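PDB 3ZXY: subtilisin-like protein from Prochloron didemni, which probably acts as a subtilisin-like serine endopeptidase, the part of the longer PatA protein seen here being its protease domain. Local coordinates for residues I21-F26 / E64-G69; G114-F119 / N147-L152; G120-W125 / L152-A157. The protein carries 1 engineered substitution. All coordinates share one frame; numbering follows the deposited sequence.

Contact 1. Residues I21-F26 / E64-G69; sequences IAHPCF and ETSVPG
Thr65 and Cys25 meet most closely in this contact: OG1 of Thr65 lies 3.4 Å from CA of Cys25 and nearly as close to its CB, while the methyl CG2 of Thr65 reaches back to the carbonyl oxygen of Pro24. Beside them, CB of Cys25 packs on CB of Val67 at 3.9 Å, an apolar touch between two buried residues. The third point of approach is at the imidazole of His23, where Ser66 OG stands at the ring edge, near the plane, 3.6 Å from CE1. These are van der Waals contacts; the hydroxyl of Thr65 and the imidazole of His23 make their hydrogen bonds elsewhere. Thr65 OG1 hydrogen-bonds the carbonyl of Gln62, a residue that also shares a backbone bond with Cys25, and takes a weak bond from Val67 N.

The ring of His23 is held on two edges. With CG anti to the backbone N (chi1 -170°), ND1 turns back over the short 3-10 turn of residues 24-26 and accepts the N-H of Cys25 in the ring plane, 3.0 Å from Cys25 N and almost straight at 169°. NE2 bonds the carbonyl of Gly203, and CD of Pro24 covers part of one face. Were an alanine in place of His23, the Cys25 N-H and the Gly203 carbonyl would probably both lose their mate, and Ser66 its neighbour. Further in, the thiol SG of Cys25 sits above the centre of the Phe26 ring, 3.7 Å from its plane, and Phe26 rests on Ala56 and Ser57 of helix 47-60.

Away from the predicted catalytic residues, the contact fastens the loop between parallel strands 11-16 and 30-33 to the connection from helix 47-60 to strand 75-80, two connections of the subtilisin-like alpha/beta fold.

Contact 2. Residues G114-F119 / N147-L152; sequences GELTDF and NGCDCL
The contact belongs to a small antiparallel ribbon of strands 115-117 and 152-154, set apart from the parallel sheet, and joins Thr117 to Leu152. The carbonyl oxygen of Leu152 is gripped twice by Thr117. Thr117 N donates to Leu152 O at 3.0 Å with a bent N-H angle of 144°, nearly in line with the carbonyl bond. The hydroxyl comes from above the carbonyl plane, Thr117 OG1 standing 2.9 Å from Leu152 O. It reaches there because chi1 of 68° places OG1 between the backbone N and the carbonyl carbon, and OG1 of Thr117 itself accepts from Gly120 N, tying the following turn to the strand. On the same edge of Leu152 a water bridges to the partner strand: it accepts from Leu152 N at 2.9 Å and donates to the carbonyl of Thr117 and, weakly, that of Asp118.

Van der Waals contacts flank this polar pair. Leu116, its CG anti to the backbone N (chi1 -176°), lays CD1 against the disulfide of Cys149 and Cys151, 3.7 Å from SG of Cys151, and brings CD2 to 4.0 Å from ND2 of Asn147. The amide oxygen of Asn147 is held by Asn178 and His153. Leu152 in turn sends CD1 to the backbone of Phe119, 3.8 Å from its carbonyl carbon; Thr182 and Tyr183 of helix 181-186 cover the same side chain.

The disulfide spans a single residue, Asp150, the centre of an inverse gamma turn, and so closes the loop tightly just before the ribbon. The side chain of Asn147 lies about 11 Å from that of Ala211, the engineered residue at the predicted nucleophile position. The whole is a two-stranded antiparallel ribbon with a disulfide-closed loop leading into it, on the surface of the subtilisin-like domain.

Contact 3. Residues G120-W125 / L152-A157; sequences GEADGW and LHVPAA
Apolar contacts to backbone carry most of this meeting, with Val154 and Gly120 at the centre. CG1 of Val154 lies against two successive carbonyl oxygens, 3.4 Å from O of Glu121 and 3.5 Å from O of Gly120. Rotation about chi1 (-64°) sets CG1 anti to the carbonyl carbon and turns both methyls to the loop ahead of helix 124-135. There CB of Ala122 nestles against the pair, 4.1 Å from CG1 of Val154 and only slightly farther from CG2. Gln91 of helix 91-103 touches both Ala122 and Val154.

Close fit at a glycine is the second element. Gly120 CA lies 4.1 Å from CB of Ala157, and CD1 of Leu152 comes to 3.9 Å from Gly120 N. A side chain would run into both residues, and the backbone angles of Gly120 (phi 83°) would in addition press it on the preceding carbonyl.

Hydrogen bonds do not join the two segments; they hold each in shape or fix it to its neighbours. Ala157 N donates to His153 O at 2.9 Å, closing the turn around the cis peptide before Pro155. On the facing side, the carboxylate of Glu121 accepts from the backbone N-H groups of Phe119 and Asp118.

The loop into helix 124-135 is thus seated on the end of strand 152-154 by shape, with methyl groups and a bare glycine backbone in place of directional bonds.

In the fold
From the N terminus, contact 1 closes first, bringing the loop after strand 11-16 to the connection that follows helix 47-60; the chain then runs through strand 75-80, helix 91-103 and strand 108-111 before contact 2 opens. Contacts 2 and 3 cross, since their segments alternate: 114-119 and 120-125 run on directly, as do 147-152 and 152-157, which share Leu152. Between them run most of helix 124-135 and strand 139-143, and together they tie the ribbon to the loop leading into that helix. Glu115 N to Val154 O continues the ribbon from one contact to the other. Contact 1 stands on the opposite side of the chain's centre, its centre about 33 Å from those of both others.

Contact 1. Residues I21-F26 / E64-G69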
loop_
_atom_site.group_PDB
_atom_site.type_symbol
_atom_site.label_atom_id
_atom_site.label_comp_id
_atom_site.label_asym_id
_atom_site.label_seq_id
_atom_site.Cartn_x
_atom_site.Cartn_y
_atom_site.Cartn_z
ATOM N N ILE A 21 -2.812 -7.552 16.013
ATOM C CA ILE A 21 -2.693 -8.883 15.402
ATOM C C ILE A 21 -3.582 -9.932 16.077
ATOM O O ILE A 21 -3.750 -11.028 15.540
ATOM C CB ILE A 21 -1.216 -9.358 15.317
ATOM C CG1 ILE A 21 -0.552 -9.445 16.691
ATOM C CG2 ILE A 21 -0.443 -8.414 14.396
ATOM C CD1 ILE A 21 0.773 -10.188 16.690
ATOM N N ALA A 22 -4.173 -9.587 17.222
ATOM C CA ALA A 22 -5.119 -10.460 17.925
ATOM C C ALA A 22 -6.559 -10.344 17.405
ATOM O O ALA A 22 -7.427 -11.120 17.820
ATOM C CB ALA A 22 -5.082 -10.180 19.422
ATOM N N HIS A 23 -6.820 -9.408 16.492
ATOM C CA HIS A 23 -8.149 -9.271 15.910
ATOM C C HIS A 23 -8.516 -10.558 15.192
ATOM O O HIS A 23 -7.652 -11.167 14.553
ATOM C CB HIS A 23 -8.191 -8.089 14.937
ATOM C CG HIS A 23 -9.581 -7.730 14.470
ATOM N ND1 HIS A 23 -10.229 -8.429 13.510
ATOM C CD2 HIS A 23 -10.424 -6.678 14.825
ATOM C CE1 HIS A 23 -11.443 -7.879 13.299
ATOM N NE2 HIS A 23 -11.562 -6.807 14.106
ATOM N N PRO A 24 -9.795 -10.991 15.287
ATOM C CA PRO A 24 -10.200 -12.244 14.647
ATOM C C PRO A 24 -9.942 -12.327 13.155
ATOM O O PRO A 24 -9.769 -13.431 12.633
ATOM C CB PRO A 24 -11.706 -12.304 14.903
ATOM C CG PRO A 24 -11.928 -11.473 16.110
ATOM C CD PRO A 24 -10.901 -10.393 16.062
ATOM N N CYS A 25 -9.912 -11.191 12.464
ATOM C CA CYS A 25 -9.663 -11.244 11.028
ATOM C C CYS A 25 -8.256 -11.720 10.694
ATOM O O CYS A 25 -8.021 -12.147 9.580
ATOM C CB CYS A 25 -9.960 -9.916 10.320
ATOM S SG CYS A 25 -8.673 -8.663 10.471
ATOM N N PHE A 26 -7.316 -11.667 11.641
ATOM C CA PHE A 26 -5.945 -12.105 11.377
ATOM C C PHE A 26 -5.646 -13.544 11.777
ATOM O O PHE A 26 -4.508 -13.982 11.644
ATOM C CB PHE A 26 -4.934 -11.179 12.052
ATOM C CG PHE A 26 -4.999 -9.758 11.579
ATOM C CD1 PHE A 26 -4.729 -9.439 10.249
ATOM C CD2 PHE A 26 -5.307 -8.729 12.462
ATOM C CE1 PHE A 26 -4.776 -8.134 9.814
ATOM C CE2 PHE A 26 -5.352 -7.418 12.022
ATOM C CZ PHE A 26 -5.078 -7.123 10.699
ATOM N N GLU A 64 -13.584 -15.650 5.205
ATOM C CA GLU A 64 -14.667 -16.065 6.115
ATOM C C GLU A 64 -14.597 -15.390 7.478
ATOM O O GLU A 64 -15.366 -15.749 8.379
ATOM C CB GLU A 64 -14.718 -17.593 6.292
ATOM C CG GLU A 64 -14.768 -18.360 4.982
ATOM C CD GLU A 64 -14.372 -19.815 5.126
ATOM O OE1 GLU A 64 -13.970 -20.237 6.239
ATOM O OE2 GLU A 64 -14.469 -20.552 4.111
ATOM N N THR A 65 -13.693 -14.419 7.639
ATOM C CA THR A 65 -13.690 -13.576 8.828
ATOM C C THR A 65 -14.460 -12.291 8.511
ATOM O O THR A 65 -14.978 -12.114 7.403
ATOM C CB THR A 65 -12.266 -13.228 9.311
ATOM O OG1 THR A 65 -11.669 -12.262 8.434
ATOM C CG2 THR A 65 -11.379 -14.464 9.408
ATOM N N SER A 66 -14.537 -11.403 9.498
ATOM C CA SER A 66 -15.235 -10.137 9.356
ATOM C C SER A 66 -14.571 -9.178 8.364
ATOM O O SER A 66 -15.211 -8.230 7.925
ATOM C CB SER A 66 -15.343 -9.458 10.723
ATOM O OG SER A 66 -14.057 -9.262 11.301
ATOM N N VAL A 67 -13.301 -9.411 8.029
ATOM C CA VAL A 67 -12.603 -8.606 7.015
ATOM C C VAL A 67 -11.811 -9.490 6.044
ATOM O O VAL A 67 -10.654 -9.811 6.296
ATOM C CB VAL A 67 -11.653 -7.565 7.637
ATOM C CG1 VAL A 67 -11.108 -6.662 6.525
ATOM C CG2 VAL A 67 -12.362 -6.752 8.704
ATOM N N PRO A 68 -12.446 -9.919 4.947
ATOM C CA PRO A 68 -11.709 -10.706 3.953
ATOM C C PRO A 68 -10.662 -9.829 3.281
ATOM O O PRO A 68 -10.983 -8.765 2.770
ATOM C CB PRO A 68 -12.791 -11.157 2.970
ATOM C CG PRO A 68 -14.061 -11.066 3.712
ATOM C CD PRO A 68 -13.905 -9.981 4.736
ATOM N N GLY A 69 -9.416 -10.276 3.308
ATOM C CA GLY A 69 -8.308 -9.512 2.753
ATOM C C GLY A 69 -8.031 -9.903 1.318
ATOM O O GLY A 69 -8.528 -10.902 0.822
#

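Contact 2. Residues G114-F119 / N147-L152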
loop_
_atom_site.group_PDB
_atom_site.type_symbol
_atom_site.label_atom_id
_atom_site.label_comp_id
_atom_site.label_asym_id
_atom_site.label_seq_id
_atom_site.Cartn_x
_atom_site.Cartn_y
_atom_site.Cartn_z
ATOM N N GLY A 114 2.291 10.062 4.342
ATOM C CA GLY A 114 3.226 10.926 3.641
ATOM C C GLY A 114 3.126 12.337 4.158
ATOM O O GLY A 114 2.478 12.591 5.178
ATOM N N GLU A 115 3.796 13.246 3.460
ATOM C CA GLU A 115 3.848 14.647 3.830
ATOM C C GLU A 115 3.640 15.471 2.572
ATOM O O GLU A 115 4.212 15.169 1.529
ATOM C CB GLU A 115 5.221 14.986 4.447
ATOM C CG GLU A 115 5.392 16.439 4.844
ATOM C CD GLU A 115 6.505 16.679 5.848
ATOM O OE1 GLU A 115 7.415 15.829 5.974
ATOM O OE2 GLU A 115 6.457 17.733 6.530
ATOM N N LEU A 116 2.849 16.530 2.680
ATOM C CA LEU A 116 2.647 17.468 1.601
ATOM C C LEU A 116 3.938 18.245 1.329
ATOM O O LEU A 116 4.646 18.629 2.271
ATOM C CB LEU A 116 1.523 18.442 1.988
ATOM C CG LEU A 116 1.068 19.476 0.976
ATOM C CD1 LEU A 116 0.436 18.817 -0.232
ATOM C CD2 LEU A 116 0.096 20.451 1.658
ATOM N N THR A 117 4.203 18.494 0.041
ATOM C CA THR A 117 5.413 19.162 -0.435
ATOM C C THR A 117 5.045 20.215 -1.468
ATOM O O THR A 117 3.907 20.259 -1.922
ATOM C CB THR A 117 6.344 18.173 -1.145
ATOM O OG1 THR A 117 5.725 17.746 -2.370
ATOM C CG2 THR A 117 6.641 16.990 -0.266
ATOM N N ASP A 118 5.999 21.073 -1.830
ATOM C CA ASP A 118 5.807 22.016 -2.939
ATOM C C ASP A 118 5.907 21.328 -4.316
ATOM O O ASP A 118 5.070 21.575 -5.194
ATOM C CB ASP A 118 6.844 23.145 -2.874
ATOM C CG ASP A 118 6.576 24.132 -1.761
ATOM O OD1 ASP A 118 5.449 24.155 -1.231
ATOM O OD2 ASP A 118 7.500 24.908 -1.432
ATOM N N PHE A 119 6.926 20.486 -4.478
ATOM C CA PHE A 119 7.319 19.910 -5.769
ATOM C C PHE A 119 7.699 18.448 -5.715
ATOM O O PHE A 119 8.346 17.968 -6.638
ATOM C CB PHE A 119 8.570 20.604 -6.284
ATOM C CG PHE A 119 8.406 22.055 -6.464
ATOM C CD1 PHE A 119 7.550 22.532 -7.430
ATOM C CD2 PHE A 119 9.083 22.939 -5.666
ATOM C CE1 PHE A 119 7.376 23.877 -7.605
ATOM C CE2 PHE A 119 8.930 24.292 -5.832
ATOM C CZ PHE A 119 8.071 24.766 -6.808
ATOM N N ASN A 147 -5.739 15.953 0.049
ATOM C CA ASN A 147 -5.987 17.394 0.010
ATOM C C ASN A 147 -6.914 17.799 -1.145
ATOM O O ASN A 147 -7.678 18.768 -1.044
ATOM C CB ASN A 147 -4.670 18.197 -0.057
ATOM C CG ASN A 147 -3.631 17.720 0.949
ATOM O OD1 ASN A 147 -3.054 16.628 0.799
ATOM N ND2 ASN A 147 -3.397 18.536 1.991
ATOM N N GLY A 148 -6.797 17.082 -2.255
ATOM C CA GLY A 148 -7.592 17.377 -3.439
ATOM C C GLY A 148 -6.986 18.421 -4.342
ATOM O O GLY A 148 -7.677 18.978 -5.199
ATOM N N CYS A 149 -5.690 18.660 -4.178
ATOM C CA CYS A 149 -4.987 19.711 -4.903
ATOM C C CYS A 149 -4.091 19.160 -5.985
ATOM O O CYS A 149 -3.784 17.972 -6.021
ATOM C CB CYS A 149 -4.115 20.583 -3.978
ATOM S SG CYS A 149 -3.109 19.912 -2.633
ATOM N N ASP A 150 -3.673 20.077 -6.847
ATOM C CA ASP A 150 -2.656 19.830 -7.859
ATOM C C ASP A 150 -1.332 19.896 -7.104
ATOM O O ASP A 150 -0.588 20.875 -7.197
ATOM C CB ASP A 150 -2.772 20.922 -8.928
ATOM C CG ASP A 150 -1.751 20.796 -10.034
ATOM O OD1 ASP A 150 -1.104 19.725 -10.115
ATOM O OD2 ASP A 150 -1.607 21.762 -10.799
ATOM N N CYS A 151 -1.110 18.867 -6.305
ATOM C CA CYS A 151 -0.000 18.817 -5.379
ATOM C C CYS A 151 0.427 17.397 -5.144
ATOM O O CYS A 151 -0.209 16.434 -5.583
ATOM C CB CYS A 151 -0.404 19.420 -4.037
ATOM S SG CYS A 151 -1.717 18.472 -3.224
ATOM N N LEU A 152 1.536 17.280 -4.423
ATOM C CA LEU A 152 2.218 16.004 -4.235
ATOM C C LEU A 152 2.597 15.757 -2.780
ATOM O O LEU A 152 3.086 16.686 -2.111
ATOM C CB LEU A 152 3.508 16.027 -5.058
ATOM C CG LEU A 152 3.400 16.256 -6.566
ATOM C CD1 LEU A 152 4.764 16.549 -7.195
ATOM C CD2 LEU A 152 2.716 15.055 -7.217
HETATM O O HOH W 1 2.904 19.796 -4.408
#

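Contact 3. Residues G120-W125 / L152-A157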
loop_
_atom_site.group_PDB
_atom_site.type_symbol
_atom_site.label_atom_id
_atom_site.label_comp_id
_atom_site.label_asym_id
_atom_site.label_seq_id
_atom_site.Cartn_x
_atom_site.Cartn_y
_atom_site.Cartn_z
ATOM N N GLY A 120 7.377 17.769 -4.632
ATOM C CA GLY A 120 7.808 16.388 -4.448
ATOM C C GLY A 120 9.226 16.281 -3.912
ATOM O O GLY A 120 9.847 15.206 -4.009
ATOM N N GLU A 121 9.737 17.380 -3.362
ATOM C CA GLU A 121 11.024 17.394 -2.644
ATOM C C GLU A 121 10.915 16.573 -1.364
ATOM O O GLU A 121 9.861 16.497 -0.753
ATOM C CB GLU A 121 11.491 18.829 -2.322
ATOM C CG GLU A 121 10.746 19.583 -1.199
ATOM C CD GLU A 121 9.406 20.185 -1.620
ATOM O OE1 GLU A 121 9.026 20.019 -2.793
ATOM O OE2 GLU A 121 8.712 20.839 -0.779
ATOM N N ALA A 122 12.021 15.952 -0.975
ATOM C CA ALA A 122 12.055 15.129 0.227
ATOM C C ALA A 122 13.424 15.253 0.873
ATOM O O ALA A 122 14.403 15.641 0.226
ATOM C CB ALA A 122 11.762 13.688 -0.109
ATOM N N ASP A 123 13.466 14.948 2.162
ATOM C CA ASP A 123 14.719 14.929 2.905
ATOM C C ASP A 123 15.616 13.853 2.317
ATOM O O ASP A 123 15.134 12.822 1.814
ATOM C CB ASP A 123 14.455 14.641 4.384
ATOM C CG ASP A 123 13.700 15.776 5.086
ATOM O OD1 ASP A 123 13.920 16.977 4.758
ATOM O OD2 ASP A 123 12.877 15.467 5.986
ATOM N N GLY A 124 16.919 14.089 2.390
ATOM C CA GLY A 124 17.890 13.185 1.814
ATOM C C GLY A 124 17.793 11.768 2.355
ATOM O O GLY A 124 18.020 10.817 1.611
ATOM N N TRP A 125 17.448 11.613 3.636
ATOM C CA TRP A 125 17.340 10.277 4.228
ATOM C C TRP A 125 16.248 9.496 3.552
ATOM O O TRP A 125 16.393 8.285 3.309
ATOM C CB TRP A 125 17.003 10.329 5.712
ATOM C CG TRP A 125 17.989 11.022 6.592
ATOM C CD1 TRP A 125 17.833 12.246 7.237
ATOM C CD2 TRP A 125 19.320 10.546 6.987
ATOM N NE1 TRP A 125 18.943 12.552 7.973
ATOM C CE2 TRP A 125 19.878 11.577 7.867
ATOM C CE3 TRP A 125 20.079 9.412 6.708
ATOM C CZ2 TRP A 125 21.138 11.459 8.433
ATOM C CZ3 TRP A 125 21.354 9.304 7.282
ATOM C CH2 TRP A 125 21.869 10.304 8.123
ATOM N N LEU A 152 1.536 17.280 -4.423
ATOM C CA LEU A 152 2.218 16.004 -4.235
ATOM C C LEU A 152 2.597 15.757 -2.780
ATOM O O LEU A 152 3.086 16.686 -2.111
ATOM C CB LEU A 152 3.508 16.027 -5.058
ATOM C CG LEU A 152 3.400 16.256 -6.566
ATOM C CD1 LEU A 152 4.764 16.549 -7.195
ATOM C CD2 LEU A 152 2.716 15.055 -7.217
ATOM N N HIS A 153 2.444 14.516 -2.336
ATOM C CA HIS A 153 3.012 14.033 -1.081
ATOM C C HIS A 153 4.240 13.206 -1.412
ATOM O O HIS A 153 4.334 12.611 -2.486
ATOM C CB HIS A 153 2.036 13.127 -0.326
ATOM C CG HIS A 153 0.950 13.856 0.426
ATOM N ND1 HIS A 153 0.381 13.344 1.542
ATOM C CD2 HIS A 153 0.330 15.064 0.184
ATOM C CE1 HIS A 153 -0.574 14.184 1.977
ATOM N NE2 HIS A 153 -0.583 15.257 1.180
ATOM N N VAL A 154 5.168 13.175 -0.467
ATOM C CA VAL A 154 6.248 12.207 -0.441
ATOM C C VAL A 154 5.960 11.211 0.679
ATOM O O VAL A 154 5.453 11.584 1.751
ATOM C CB VAL A 154 7.627 12.891 -0.288
ATOM C CG1 VAL A 154 7.916 13.760 -1.506
ATOM C CG2 VAL A 154 7.743 13.707 1.005
ATOM N N PRO A 155 6.286 9.935 0.460
ATOM C CA PRO A 155 7.049 9.369 -0.660
ATOM C C PRO A 155 6.313 9.085 -1.963
ATOM O O PRO A 155 6.952 8.654 -2.925
ATOM C CB PRO A 155 7.577 8.066 -0.067
ATOM C CG PRO A 155 6.542 7.648 0.895
ATOM C CD PRO A 155 6.075 8.931 1.522
ATOM N N ALA A 156 5.009 9.296 -2.019
ATOM C CA ALA A 156 4.248 8.980 -3.232
ATOM C C ALA A 156 4.846 9.550 -4.521
ATOM O O ALA A 156 4.753 8.896 -5.565
ATOM C CB ALA A 156 2.810 9.436 -3.086
ATOM N N ALA A 157 5.420 10.753 -4.473
ATOM C CA ALA A 157 5.969 11.427 -5.648
ATOM C C ALA A 157 7.407 11.035 -6.029
ATOM O O ALA A 157 7.966 11.543 -7.017
ATOM C CB ALA A 157 5.888 12.952 -5.462
#